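Multi-copper Oxidase CueO (Ochrobactrum, PDB 6EVG) acts as a laccase-like multicopper oxidase on lignin model compounds and lignosulfonate, probably passing the electrons to dioxygen as laccases do. Local coordinates at residues A[46-51]-A[179-184]; A[89-94]-A[100-105]; A[141-146]-A[185-190]; A[243-248]-A[454-459]; A[324-329]-A[444-449]. All coordinates share one frame; numbering follows the deposited sequence.

How the interactions relate
Interactions 1 and 3 cross along the chain and touch, V180 CG2 coming 3.4 Å from K185 O, with centres about 12 Å apart. Interaction 5 is nested inside the loop that interaction 4 closes; R444 NH2 lies 2.9 Å from S458 O, probably a hydrogen bond. Interactions 1 and 4, about 34 Å apart between centres, lie on opposite sides of the chain's centre. Interaction 2 contains the histidine pair that helps form the trinuclear copper site in relatives, and it meets interaction 3 where L90 CD2 packs 4.3 Å from I146 CG2. In interaction 3 the Y187 side chain is about 12 Å from the bound copper held by H434, C490 and H495.

Interaction 1: residues A[46-51]-A[179-184]; sequences HSFEEG and RVIEGD
F48 and I181 carry this surface contact. The methyl CG2 of I181 lies 3.8 Å from F48 CB and 4.0 Å from F48 CG, approaching the ring obliquely at its root. Its second branch explains the neighbouring touch: with CG1 between the backbone N and the carbonyl carbon (chi1 58°), I181 places CD1 beside E49, whose OE2 stands 4.0 Å away. A water joins the two backbones, accepting from F48 N at 2.8 Å and donating to I181 O at 2.7 Å, and so satisfies two main-chain groups that do not meet directly. One step outward, the imidazole of H46 lies against the F48 ring: H46 CD2 sits 3.4 Å above the centre of one face, while F48 CD1 lies in the plane of the H46 ring, at its edge. Y63 adds a stack on H46 and an edge-to-face contact with F48. H46 NE2 is hydrogen-bonded to G207 O, and the F48 backbone pairs with V209, which ties both residues to the next part of the fold. The geometry is that of a water-bridged meeting of two loops, one joining strands 36-46 and 54-59 in the first cupredoxin-like region, the other leaving strand 170-178 of the next.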
# COMPACT_ATOMS: atom_id res chain seq x y z
N HIS A 46 17.55 12.21 -5.67
CA HIS A 46 16.27 12.46 -6.37
C HIS A 46 15.82 13.90 -6.16
O HIS A 46 15.87 14.40 -5.03
CB HIS A 46 15.22 11.48 -5.87
CG HIS A 46 13.86 11.69 -6.44
ND1 HIS A 46 13.52 11.30 -7.71
CD2 HIS A 46 12.78 12.30 -5.91
CE1 HIS A 46 12.25 11.64 -7.93
NE2 HIS A 46 11.77 12.23 -6.85
N SER A 47 15.34 14.51 -7.25
CA SER A 47 14.74 15.83 -7.17
C SER A 47 13.21 15.72 -7.03
O SER A 47 12.51 15.25 -7.94
CB SER A 47 15.09 16.62 -8.41
OG SER A 47 14.43 17.88 -8.40
N PHE A 48 12.71 16.19 -5.90
CA PHE A 48 11.32 16.29 -5.67
C PHE A 48 10.71 17.58 -6.22
O PHE A 48 9.51 17.69 -6.44
CB PHE A 48 11.00 16.20 -4.16
CG PHE A 48 11.46 14.89 -3.49
CD1 PHE A 48 10.63 13.81 -3.46
CD2 PHE A 48 12.73 14.77 -2.95
CE1 PHE A 48 11.03 12.63 -2.93
CE2 PHE A 48 13.15 13.57 -2.38
CZ PHE A 48 12.29 12.49 -2.37
N GLU A 49 11.55 18.60 -6.35
CA GLU A 49 11.13 19.88 -6.88
C GLU A 49 12.27 20.51 -7.58
O GLU A 49 13.42 20.23 -7.26
CB GLU A 49 10.45 20.64 -5.84
CG GLU A 49 11.24 21.17 -4.79
CD GLU A 49 10.47 22.27 -4.00
OE1 GLU A 49 9.20 22.43 -4.06
OE2 GLU A 49 11.19 22.98 -3.31
N GLU A 50 11.97 21.36 -8.53
CA GLU A 50 12.98 22.04 -9.33
C GLU A 50 13.91 22.79 -8.46
O GLU A 50 13.44 23.46 -7.51
CB GLU A 50 12.31 23.01 -10.30
CG GLU A 50 13.23 23.74 -11.29
CD GLU A 50 12.42 24.23 -12.49
OE1 GLU A 50 11.67 25.22 -12.31
OE2 GLU A 50 12.49 23.58 -13.57
N GLY A 51 15.18 22.55 -8.69
CA GLY A 51 16.24 23.25 -8.00
C GLY A 51 16.83 22.52 -6.84
O GLY A 51 17.81 23.01 -6.33
N ARG A 179 9.39 15.31 4.91
CA ARG A 179 9.95 16.36 5.76
C ARG A 179 11.10 17.08 5.05
O ARG A 179 11.30 18.27 5.30
CB ARG A 179 10.37 15.78 7.11
CG ARG A 179 10.89 16.76 8.12
CD ARG A 179 11.04 16.22 9.51
NE ARG A 179 9.75 15.74 10.01
CZ ARG A 179 9.56 14.99 11.10
NH1 ARG A 179 10.59 14.67 11.85
NH2 ARG A 179 8.36 14.58 11.43
N VAL A 180 11.87 16.33 4.26
CA VAL A 180 13.09 16.83 3.66
C VAL A 180 13.07 16.58 2.15
O VAL A 180 12.89 15.43 1.72
CB VAL A 180 14.31 16.15 4.29
CG1 VAL A 180 15.60 16.62 3.63
CG2 VAL A 180 14.33 16.39 5.81
N ILE A 181 13.27 17.64 1.38
CA ILE A 181 13.42 17.54 -0.06
C ILE A 181 14.79 17.99 -0.57
O ILE A 181 15.07 17.89 -1.78
CB ILE A 181 12.24 18.21 -0.82
CG1 ILE A 181 12.11 19.68 -0.44
CG2 ILE A 181 10.94 17.48 -0.53
CD1 ILE A 181 13.16 20.63 -0.79
N GLU A 182 15.68 18.47 0.31
CA GLU A 182 17.05 18.86 -0.06
C GLU A 182 17.96 18.39 1.02
O GLU A 182 17.76 18.70 2.22
CB GLU A 182 17.13 20.37 -0.23
CG GLU A 182 18.55 20.87 -0.48
CD GLU A 182 19.21 20.55 -1.77
OE1 GLU A 182 18.73 21.11 -2.75
OE2 GLU A 182 20.38 19.92 -1.72
N GLY A 183 19.02 17.69 0.63
CA GLY A 183 20.03 17.26 1.58
C GLY A 183 20.08 15.77 1.76
O GLY A 183 19.33 14.96 1.19
N ASP A 184 20.98 15.38 2.66
CA ASP A 184 21.22 13.99 2.92
C ASP A 184 20.57 13.39 4.15
O ASP A 184 20.46 12.17 4.26
CB ASP A 184 22.73 13.71 2.95
CG ASP A 184 23.36 13.86 1.56
OD1 ASP A 184 22.62 13.76 0.56
OD2 ASP A 184 24.60 13.99 1.45
O HOH W 1 14.08 18.01 -4.26

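Interaction 2: residues A[89-94]-A[100-105]; sequences TLHWHG and ILDGGP. With EDO (1,2-ethanediol), chain C.
D102 OD1 is gripped by two backbone donors, W92 N at 2.9 Å (169° at the hydrogen) and G103 N from above the carboxylate plane; H91 ND1 adds a weak bond. The contact belongs to strand 91-93, an outermost strand of a cupredoxin-type sheet, bearing the His-X-His-Gly sequence that in relatives supplies trinuclear-copper ligands. D102 OD2 takes the main bond from H91 ND1, at 3.0 Å and on its syn side, with the oxygen only 8° out of the imidazole plane. That ring is fixed at its far end too, since H91 NE2 is hydrogen-bonded to H437 NE2 and H439 stacks on it. OD2 also receives O1 of an ethanediol at 2.7 Å, probably a crystallisation additive, whose O2 donates to G103 O at 2.8 Å. With an alanine in place of this aspartate, W92 N, G103 N and H91 ND1 would probably lose their carboxylate acceptor and the imidazole would be freer to turn. T89 CG2 packs 3.3 Å from G104 O, while T89 OG1 is satisfied by H133 O. The indole of W92 runs past the carboxylate, their planes 17° apart, and reaches L101 O with NE1 at 2.9 Å, the oxygen lying almost exactly in the ring plane.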
# COMPACT_ATOMS: atom_id res chain seq x y z
N THR A 89 14.92 -6.30 1.41
CA THR A 89 13.98 -7.31 0.98
C THR A 89 12.91 -6.63 0.11
O THR A 89 12.84 -5.40 0.13
CB THR A 89 13.22 -7.96 2.21
OG1 THR A 89 12.52 -6.93 2.96
CG2 THR A 89 14.09 -8.73 3.14
N LEU A 90 12.11 -7.43 -0.55
CA LEU A 90 10.84 -6.92 -1.11
C LEU A 90 9.72 -7.86 -0.66
O LEU A 90 9.81 -9.08 -0.86
CB LEU A 90 10.85 -6.80 -2.62
CG LEU A 90 11.82 -5.75 -3.16
CD1 LEU A 90 11.90 -5.80 -4.67
CD2 LEU A 90 11.46 -4.33 -2.73
N HIS A 91 8.67 -7.28 -0.08
CA HIS A 91 7.40 -7.95 0.19
C HIS A 91 6.45 -7.67 -0.98
O HIS A 91 6.27 -6.51 -1.36
CB HIS A 91 6.81 -7.42 1.53
CG HIS A 91 5.37 -7.69 1.78
ND1 HIS A 91 4.77 -8.92 1.62
CD2 HIS A 91 4.40 -6.86 2.25
CE1 HIS A 91 3.47 -8.80 1.95
NE2 HIS A 91 3.23 -7.56 2.35
N TRP A 92 5.89 -8.74 -1.52
CA TRP A 92 4.97 -8.68 -2.65
C TRP A 92 3.57 -8.43 -2.05
O TRP A 92 2.79 -9.36 -1.80
CB TRP A 92 5.03 -9.96 -3.49
CG TRP A 92 6.38 -10.43 -3.85
CD1 TRP A 92 6.91 -11.63 -3.52
CD2 TRP A 92 7.38 -9.75 -4.63
NE1 TRP A 92 8.19 -11.75 -3.98
CE2 TRP A 92 8.53 -10.61 -4.66
CE3 TRP A 92 7.45 -8.52 -5.30
CZ2 TRP A 92 9.69 -10.24 -5.33
CZ3 TRP A 92 8.61 -8.16 -5.93
CH2 TRP A 92 9.73 -9.03 -5.94
N HIS A 93 3.30 -7.16 -1.80
CA HIS A 93 2.12 -6.66 -1.04
C HIS A 93 0.88 -6.70 -1.93
O HIS A 93 0.66 -5.81 -2.74
CB HIS A 93 2.47 -5.27 -0.54
CG HIS A 93 1.53 -4.69 0.47
ND1 HIS A 93 2.02 -3.88 1.49
CD2 HIS A 93 0.18 -4.73 0.54
CE1 HIS A 93 0.97 -3.43 2.16
NE2 HIS A 93 -0.15 -3.92 1.62
N GLY A 94 0.11 -7.77 -1.76
CA GLY A 94 -1.05 -8.06 -2.57
C GLY A 94 -0.94 -9.22 -3.51
O GLY A 94 -1.92 -9.72 -4.04
N ILE A 100 7.42 -18.88 1.25
CA ILE A 100 8.80 -19.11 0.77
C ILE A 100 9.15 -18.27 -0.45
O ILE A 100 10.32 -18.20 -0.81
CB ILE A 100 9.02 -20.61 0.44
CG1 ILE A 100 8.09 -21.15 -0.63
CG2 ILE A 100 9.09 -21.40 1.75
CD1 ILE A 100 8.56 -22.49 -1.24
N LEU A 101 8.16 -17.64 -1.13
CA LEU A 101 8.41 -16.78 -2.29
C LEU A 101 8.32 -15.29 -1.94
O LEU A 101 8.45 -14.46 -2.87
CB LEU A 101 7.45 -17.09 -3.42
CG LEU A 101 7.41 -18.54 -3.84
CD1 LEU A 101 6.46 -18.78 -4.99
CD2 LEU A 101 8.73 -19.10 -4.18
N ASP A 102 8.12 -14.96 -0.66
CA ASP A 102 7.96 -13.57 -0.24
C ASP A 102 9.12 -13.12 0.60
O ASP A 102 9.84 -13.96 1.17
CB ASP A 102 6.63 -13.44 0.53
CG ASP A 102 6.04 -12.02 0.53
OD1 ASP A 102 6.62 -11.14 -0.11
OD2 ASP A 102 5.01 -11.84 1.22
N GLY A 103 9.34 -11.82 0.67
CA GLY A 103 10.48 -11.25 1.38
C GLY A 103 10.10 -10.67 2.75
O GLY A 103 9.03 -10.07 2.91
N GLY A 104 11.02 -10.77 3.67
CA GLY A 104 10.87 -10.24 5.00
C GLY A 104 12.09 -10.49 5.84
O GLY A 104 13.11 -10.92 5.34
N PRO A 105 11.99 -10.24 7.15
CA PRO A 105 13.22 -10.24 7.99
C PRO A 105 13.84 -11.61 8.20
O PRO A 105 14.97 -11.66 8.72
CB PRO A 105 12.74 -9.63 9.32
CG PRO A 105 11.29 -9.89 9.30
CD PRO A 105 10.80 -9.80 7.88
C1 EDO C . 6.49 -12.55 4.29
O1 EDO C . 5.21 -11.99 3.94
C2 EDO C . 7.27 -11.83 5.31
O2 EDO C . 7.32 -10.42 5.05
O HOH W 2 2.69 -11.85 -0.37

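Interaction 3: residues A[141-146]-A[185-190]; sequences QAHLGI and KVYEPD
H143 can be followed outward against V186 and Y187. Its CB meets Y187 CD1 at 4.0 Å, and CG lies at nearly the same separation from that carbon. With CG anti to the backbone nitrogen (chi1 -164°), the imidazole swings along the 185-190 loop: CD2 comes 3.9 Å from V186 O. The ring's two nitrogens then part company. NE2 holds a water at 2.7 Å, which donates in turn to V186 O at 2.8 Å, while ND1 is hydrogen-bonded to N229 OD1. Both nitrogens are thereby engaged, which should fix the rotation of the ring. Against Y187 the imidazole makes an oblique pairing, centroids 5.8 Å apart and planes at 37°. F198 meets each of these two rings edge-to-face.

The phenol has its own supports: P189 CD sits 3.5 Å above one face, toward the rim, and the hydroxyl OH bonds to E494, the residue just before the copper ligand H495. Beside the aromatic pair, L144 CD2 packs 3.7 Å from V186 CG2, the two side chains crossing at about a right angle. Directly after L144 the helix ends in a Schellman motif at G145, whose positive phi suits a glycine. The contact thus docks the last turn of helix 138-144 onto the loop that leads from strand 170-178 to helix 191-196, where D190 is the N-cap, and Y187 connects this junction to the surroundings of the mononuclear copper site.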
# COMPACT_ATOMS: atom_id res chain seq x y z
N GLN A 141 14.13 2.55 5.00
CA GLN A 141 14.30 2.11 3.59
C GLN A 141 13.10 2.50 2.75
O GLN A 141 13.25 2.88 1.57
CB GLN A 141 14.57 0.63 3.55
CG GLN A 141 15.96 0.26 4.05
CD GLN A 141 16.47 -1.06 3.51
OE1 GLN A 141 15.87 -1.66 2.62
NE2 GLN A 141 17.59 -1.54 4.04
N ALA A 142 11.90 2.38 3.31
CA ALA A 142 10.70 2.85 2.57
C ALA A 142 10.76 4.36 2.32
O ALA A 142 10.56 4.81 1.18
CB ALA A 142 9.45 2.49 3.33
N HIS A 143 11.08 5.14 3.34
CA HIS A 143 11.05 6.59 3.17
C HIS A 143 12.09 7.05 2.16
O HIS A 143 11.89 8.01 1.39
CB HIS A 143 11.22 7.32 4.50
CG HIS A 143 10.80 8.75 4.39
ND1 HIS A 143 9.48 9.11 4.35
CD2 HIS A 143 11.49 9.90 4.21
CE1 HIS A 143 9.42 10.42 4.13
NE2 HIS A 143 10.61 10.95 4.01
N LEU A 144 13.27 6.40 2.15
CA LEU A 144 14.27 6.73 1.14
C LEU A 144 13.70 6.69 -0.24
O LEU A 144 14.16 7.44 -1.11
CB LEU A 144 15.48 5.81 1.30
CG LEU A 144 16.47 6.17 2.42
CD1 LEU A 144 17.40 4.99 2.71
CD2 LEU A 144 17.26 7.40 2.07
N GLY A 145 12.78 5.73 -0.47
CA GLY A 145 12.03 5.70 -1.71
C GLY A 145 11.85 4.33 -2.34
O GLY A 145 11.33 4.25 -3.46
N ILE A 146 12.22 3.23 -1.66
CA ILE A 146 12.17 1.94 -2.31
C ILE A 146 10.76 1.38 -2.36
O ILE A 146 10.19 1.01 -1.31
CB ILE A 146 13.14 0.95 -1.58
CG1 ILE A 146 14.57 1.48 -1.58
CG2 ILE A 146 13.05 -0.42 -2.23
CD1 ILE A 146 15.45 0.78 -0.51
N LYS A 185 20.11 14.25 5.05
CA LYS A 185 19.47 13.76 6.30
C LYS A 185 17.99 13.80 6.07
O LYS A 185 17.34 14.82 6.34
CB LYS A 185 19.91 14.61 7.49
CG LYS A 185 21.38 14.52 7.78
CD LYS A 185 21.67 15.36 9.02
CE LYS A 185 23.08 15.22 9.51
NZ LYS A 185 23.18 16.14 10.69
N VAL A 186 17.45 12.74 5.47
CA VAL A 186 16.07 12.75 4.99
C VAL A 186 15.08 12.07 5.95
O VAL A 186 13.90 12.44 5.96
CB VAL A 186 15.93 12.17 3.58
CG1 VAL A 186 16.72 13.00 2.59
CG2 VAL A 186 16.34 10.71 3.51
N TYR A 187 15.53 11.09 6.73
CA TYR A 187 14.67 10.34 7.65
C TYR A 187 15.32 10.29 9.01
O TYR A 187 16.20 9.48 9.24
CB TYR A 187 14.36 8.94 7.13
CG TYR A 187 13.45 8.14 8.06
CD1 TYR A 187 12.12 8.47 8.23
CD2 TYR A 187 13.94 7.12 8.87
CE1 TYR A 187 11.31 7.82 9.14
CE2 TYR A 187 13.17 6.47 9.77
CZ TYR A 187 11.84 6.81 9.93
OH TYR A 187 11.08 6.18 10.90
N GLU A 188 14.94 11.24 9.87
CA GLU A 188 15.55 11.42 11.16
C GLU A 188 14.45 11.51 12.21
O GLU A 188 14.14 12.61 12.77
CB GLU A 188 16.42 12.69 11.18
CG GLU A 188 17.49 12.67 10.13
CD GLU A 188 18.58 11.68 10.39
OE1 GLU A 188 18.89 11.45 11.56
OE2 GLU A 188 19.17 11.15 9.38
N PRO A 189 13.78 10.40 12.51
CA PRO A 189 12.62 10.49 13.40
C PRO A 189 13.05 10.77 14.85
O PRO A 189 14.04 10.26 15.32
CB PRO A 189 12.03 9.09 13.32
CG PRO A 189 13.19 8.20 12.96
CD PRO A 189 13.98 9.04 12.02
N ASP A 190 12.24 11.57 15.52
CA ASP A 190 12.40 11.81 16.94
C ASP A 190 11.37 10.99 17.69
O ASP A 190 10.64 10.18 17.15
CB ASP A 190 12.36 13.29 17.23
CG ASP A 190 11.05 13.95 16.97
OD1 ASP A 190 9.97 13.29 16.97
OD2 ASP A 190 11.09 15.21 16.80
O HOH W 3 11.63 13.44 4.57

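Interaction 4: residues A[243-248]-A[454-459]; sequences LLVVAS and PAHQSG
V245 and H456 meet root to root: the CB atoms are 3.6 Å apart, and both valine methyls close on the same histidine carbon, V245 CG1 at 3.7 Å and V245 CG2 at 3.8 Å from H456 CB. These near-equal separations show the fork of the valine straddling that methylene. The fork is set by chi1 of -176°, which places CG1 anti to the backbone nitrogen and CG2 anti to the carbonyl carbon. H456 takes the less common setting, its CG wedged between its own N and C (chi1 74°), and this carries the imidazole off beyond CB, leaving the methylene nearest the valine, with V245 CG2 oblique to the ring. Its position is then fixed elsewhere: ND1 is hydrogen-bonded to E257 OE1, and Q457 CG lies 3.5 Å above one ring face, toward the rim. S248 adds a looser touch, CB to H456 O at 4.2 Å, while its OG turns to R269 O and K461 NZ. The histidine's backbone is shaped by a short 3-10 turn in which A455 O accepts twice, from S458 N and, at 2.7 Å, from S458 OG. V246 and A247 form a classic beta bulge opposite E271. Strand 243-248 runs between 269-275 and 251-259, and H456, arriving from the loop between strands 442-448 and 463-466, also touches V259 and L262, joining the second and third cupredoxin-like regions of the chain.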
# COMPACT_ATOMS: atom_id res chain seq x y z
N LEU A 243 -15.64 10.38 -7.33
CA LEU A 243 -14.63 9.35 -7.54
C LEU A 243 -15.37 8.02 -7.53
O LEU A 243 -15.86 7.61 -6.46
CB LEU A 243 -13.53 9.40 -6.51
CG LEU A 243 -12.90 10.79 -6.18
CD1 LEU A 243 -11.95 10.61 -5.01
CD2 LEU A 243 -12.49 11.59 -7.35
N LEU A 244 -15.49 7.36 -8.68
CA LEU A 244 -16.21 6.11 -8.74
C LEU A 244 -15.25 4.97 -8.35
O LEU A 244 -14.37 4.62 -9.13
CB LEU A 244 -16.82 5.86 -10.11
CG LEU A 244 -17.58 4.52 -10.25
CD1 LEU A 244 -18.82 4.51 -9.37
CD2 LEU A 244 -17.94 4.31 -11.68
N VAL A 245 -15.41 4.44 -7.14
CA VAL A 245 -14.46 3.41 -6.68
C VAL A 245 -14.85 2.07 -7.28
O VAL A 245 -15.97 1.59 -7.05
CB VAL A 245 -14.42 3.33 -5.15
CG1 VAL A 245 -13.33 2.31 -4.78
CG2 VAL A 245 -14.14 4.66 -4.50
N VAL A 246 -13.94 1.48 -8.06
CA VAL A 246 -14.18 0.22 -8.70
C VAL A 246 -13.39 -0.95 -8.07
O VAL A 246 -13.75 -2.10 -8.36
CB VAL A 246 -13.92 0.26 -10.21
CG1 VAL A 246 -14.88 1.23 -10.89
CG2 VAL A 246 -12.47 0.58 -10.59
N ALA A 247 -12.38 -0.66 -7.28
CA ALA A 247 -11.56 -1.75 -6.70
C ALA A 247 -10.82 -1.21 -5.52
O ALA A 247 -10.51 -0.03 -5.41
CB ALA A 247 -10.55 -2.26 -7.73
N SER A 248 -10.47 -2.16 -4.61
CA SER A 248 -9.45 -1.90 -3.58
C SER A 248 -8.37 -2.99 -3.67
O SER A 248 -8.19 -3.57 -4.75
CB SER A 248 -10.07 -1.73 -2.19
OG SER A 248 -9.11 -1.25 -1.24
N PRO A 454 -18.93 0.71 3.97
CA PRO A 454 -19.47 1.21 2.68
C PRO A 454 -19.01 0.26 1.58
O PRO A 454 -17.99 -0.43 1.69
CB PRO A 454 -18.86 2.60 2.54
CG PRO A 454 -17.61 2.48 3.29
CD PRO A 454 -17.86 1.58 4.47
N ALA A 455 -19.72 0.31 0.45
CA ALA A 455 -19.44 -0.57 -0.66
C ALA A 455 -17.96 -0.54 -1.11
O ALA A 455 -17.36 -1.57 -1.38
CB ALA A 455 -20.35 -0.29 -1.86
N HIS A 456 -17.39 0.67 -1.18
CA HIS A 456 -16.02 0.79 -1.66
C HIS A 456 -14.99 0.06 -0.77
O HIS A 456 -13.86 -0.20 -1.25
CB HIS A 456 -15.62 2.23 -1.93
CG HIS A 456 -15.36 3.10 -0.74
ND1 HIS A 456 -16.36 3.70 -0.00
CD2 HIS A 456 -14.21 3.60 -0.22
CE1 HIS A 456 -15.83 4.52 0.90
NE2 HIS A 456 -14.52 4.46 0.82
N GLN A 457 -15.35 -0.20 0.51
CA GLN A 457 -14.45 -0.87 1.43
C GLN A 457 -14.89 -2.30 1.70
O GLN A 457 -14.37 -2.91 2.65
CB GLN A 457 -14.41 -0.09 2.73
CG GLN A 457 -13.85 1.32 2.56
CD GLN A 457 -13.98 2.22 3.79
OE1 GLN A 457 -14.56 1.83 4.80
NE2 GLN A 457 -13.35 3.40 3.74
N SER A 458 -15.78 -2.85 0.89
CA SER A 458 -16.44 -4.13 1.20
C SER A 458 -15.88 -5.33 0.47
O SER A 458 -16.29 -6.46 0.77
CB SER A 458 -17.94 -4.04 0.93
OG SER A 458 -18.18 -3.95 -0.49
N GLY A 459 -14.99 -5.11 -0.50
CA GLY A 459 -14.46 -6.21 -1.29
C GLY A 459 -13.29 -6.93 -0.59
O GLY A 459 -13.12 -6.83 0.61

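Interaction 5: residues A[324-329]-A[444-449]; sequences PDEKLS and RILSLN
Strand 442-448 is an outermost strand of a four-stranded sheet in the last cupredoxin-like region, and here R444 and L446 receive P324 and E326 from the incoming loop. The pyrrolidine of P324 crosses the arginine at about a right angle: CD lies over one face of the guanidinium, 3.8 Å from R444 NH2, while P324 CB packs 3.9 Å from R444 CB. The arginine can offer both its stem and its flat end to one ring because its chain folds back, bent at chi2 (-67°) and again at chi3 (-62°). Its polar end is held from several directions, NH1 by D322 O, NH2 by S458 O, and the charge by a cation-pi contact with W460. A leucine in its place would probably cost D322 O and S458 O these bonds and W460 its cationic partner, and leave P324 without the flat group it lies over.

Two residues on, L446 continues the contact. Its CD2 touches P324 CG at 3.8 Å, the two side chains sliding past each other in opposite directions, and its CD1 meets E326 CG at 3.6 Å, with the carboxylate end of the glutamate lying alongside the same methyl. Between the two contacting loop residues, D325 OD1 accepts from K327 N, an Asx turn, and from K327 NZ in a salt bridge of 3.0 Å, the donors reaching opposite faces of the carboxylate. L446 and S447 together face E471 as a classic beta bulge. What results is an edge strand of a cupredoxin sheet covered by the loop that leads into strand 332-336.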
# COMPACT_ATOMS: atom_id res chain seq x y z
N PRO A 324 -19.89 -11.23 2.46
CA PRO A 324 -19.13 -12.18 3.29
C PRO A 324 -20.06 -13.05 4.13
O PRO A 324 -21.13 -12.62 4.57
CB PRO A 324 -18.28 -11.25 4.15
CG PRO A 324 -18.97 -9.96 4.18
CD PRO A 324 -19.70 -9.84 2.90
N ASP A 325 -19.60 -14.27 4.36
CA ASP A 325 -20.36 -15.20 5.18
C ASP A 325 -19.69 -15.53 6.54
O ASP A 325 -18.73 -16.34 6.58
CB ASP A 325 -20.59 -16.48 4.39
CG ASP A 325 -21.44 -17.50 5.17
OD1 ASP A 325 -21.92 -17.17 6.30
OD2 ASP A 325 -21.65 -18.57 4.64
N GLU A 326 -20.10 -14.85 7.61
CA GLU A 326 -19.48 -15.04 8.93
C GLU A 326 -19.60 -16.43 9.46
O GLU A 326 -18.79 -16.84 10.30
CB GLU A 326 -20.14 -14.12 9.98
CG GLU A 326 -19.94 -12.65 9.72
CD GLU A 326 -20.40 -11.77 10.88
OE1 GLU A 326 -20.36 -12.23 12.07
OE2 GLU A 326 -20.77 -10.62 10.56
N LYS A 327 -20.56 -17.20 8.94
CA LYS A 327 -20.76 -18.57 9.41
C LYS A 327 -19.62 -19.50 9.05
O LYS A 327 -19.51 -20.56 9.64
CB LYS A 327 -22.03 -19.19 8.85
CG LYS A 327 -23.30 -18.53 9.36
CD LYS A 327 -24.59 -19.13 8.76
CE LYS A 327 -24.66 -19.06 7.22
NZ LYS A 327 -24.82 -17.68 6.68
N LEU A 328 -18.75 -19.05 8.14
CA LEU A 328 -17.60 -19.84 7.74
C LEU A 328 -16.48 -19.85 8.81
O LEU A 328 -15.61 -20.69 8.80
CB LEU A 328 -17.00 -19.29 6.45
CG LEU A 328 -17.86 -19.48 5.19
CD1 LEU A 328 -17.26 -18.71 4.03
CD2 LEU A 328 -17.97 -20.90 4.75
N SER A 329 -16.53 -18.88 9.74
CA SER A 329 -15.47 -18.76 10.76
C SER A 329 -15.35 -19.94 11.70
O SER A 329 -16.36 -20.47 12.20
CB SER A 329 -15.71 -17.50 11.56
OG SER A 329 -14.65 -17.37 12.50
N ARG A 444 -12.28 -9.76 4.40
CA ARG A 444 -13.47 -8.94 4.16
C ARG A 444 -13.78 -8.17 5.42
O ARG A 444 -13.84 -8.77 6.50
CB ARG A 444 -14.69 -9.79 3.79
CG ARG A 444 -14.51 -10.75 2.65
CD ARG A 444 -14.30 -10.09 1.29
NE ARG A 444 -15.43 -9.28 0.84
CZ ARG A 444 -16.56 -9.79 0.35
NH1 ARG A 444 -16.78 -11.08 0.22
NH2 ARG A 444 -17.51 -8.92 -0.07
N ILE A 445 -14.00 -6.87 5.34
CA ILE A 445 -14.40 -6.09 6.49
C ILE A 445 -15.90 -6.41 6.75
O ILE A 445 -16.75 -6.25 5.89
CB ILE A 445 -14.20 -4.60 6.28
CG1 ILE A 445 -12.72 -4.29 6.05
CG2 ILE A 445 -14.78 -3.81 7.44
CD1 ILE A 445 -12.42 -2.87 5.63
N LEU A 446 -16.18 -6.86 7.97
CA LEU A 446 -17.56 -7.11 8.43
C LEU A 446 -18.20 -5.93 9.05
O LEU A 446 -19.41 -5.68 8.83
CB LEU A 446 -17.57 -8.28 9.44
CG LEU A 446 -17.05 -9.60 8.95
CD1 LEU A 446 -17.01 -10.59 10.10
CD2 LEU A 446 -17.83 -10.18 7.79
N SER A 447 -17.49 -5.16 9.81
CA SER A 447 -18.03 -4.01 10.53
C SER A 447 -16.93 -3.02 10.88
O SER A 447 -15.78 -3.45 11.12
CB SER A 447 -18.80 -4.44 11.77
OG SER A 447 -17.96 -4.91 12.79
N LEU A 448 -17.29 -1.76 10.94
CA LEU A 448 -16.44 -0.67 11.38
C LEU A 448 -17.26 0.09 12.42
O LEU A 448 -18.31 0.66 12.08
CB LEU A 448 -16.07 0.25 10.21
CG LEU A 448 -15.31 -0.42 9.06
CD1 LEU A 448 -15.32 0.46 7.84
CD2 LEU A 448 -13.91 -0.76 9.49
N ASN A 449 -16.85 0.08 13.67
CA ASN A 449 -17.59 0.76 14.73
C ASN A 449 -19.06 0.34 14.76
O ASN A 449 -19.95 1.20 14.98
CB ASN A 449 -17.34 2.25 14.73
CG ASN A 449 -15.92 2.54 15.04
OD1 ASN A 449 -15.35 2.08 16.06
ND2 ASN A 449 -15.26 3.25 14.11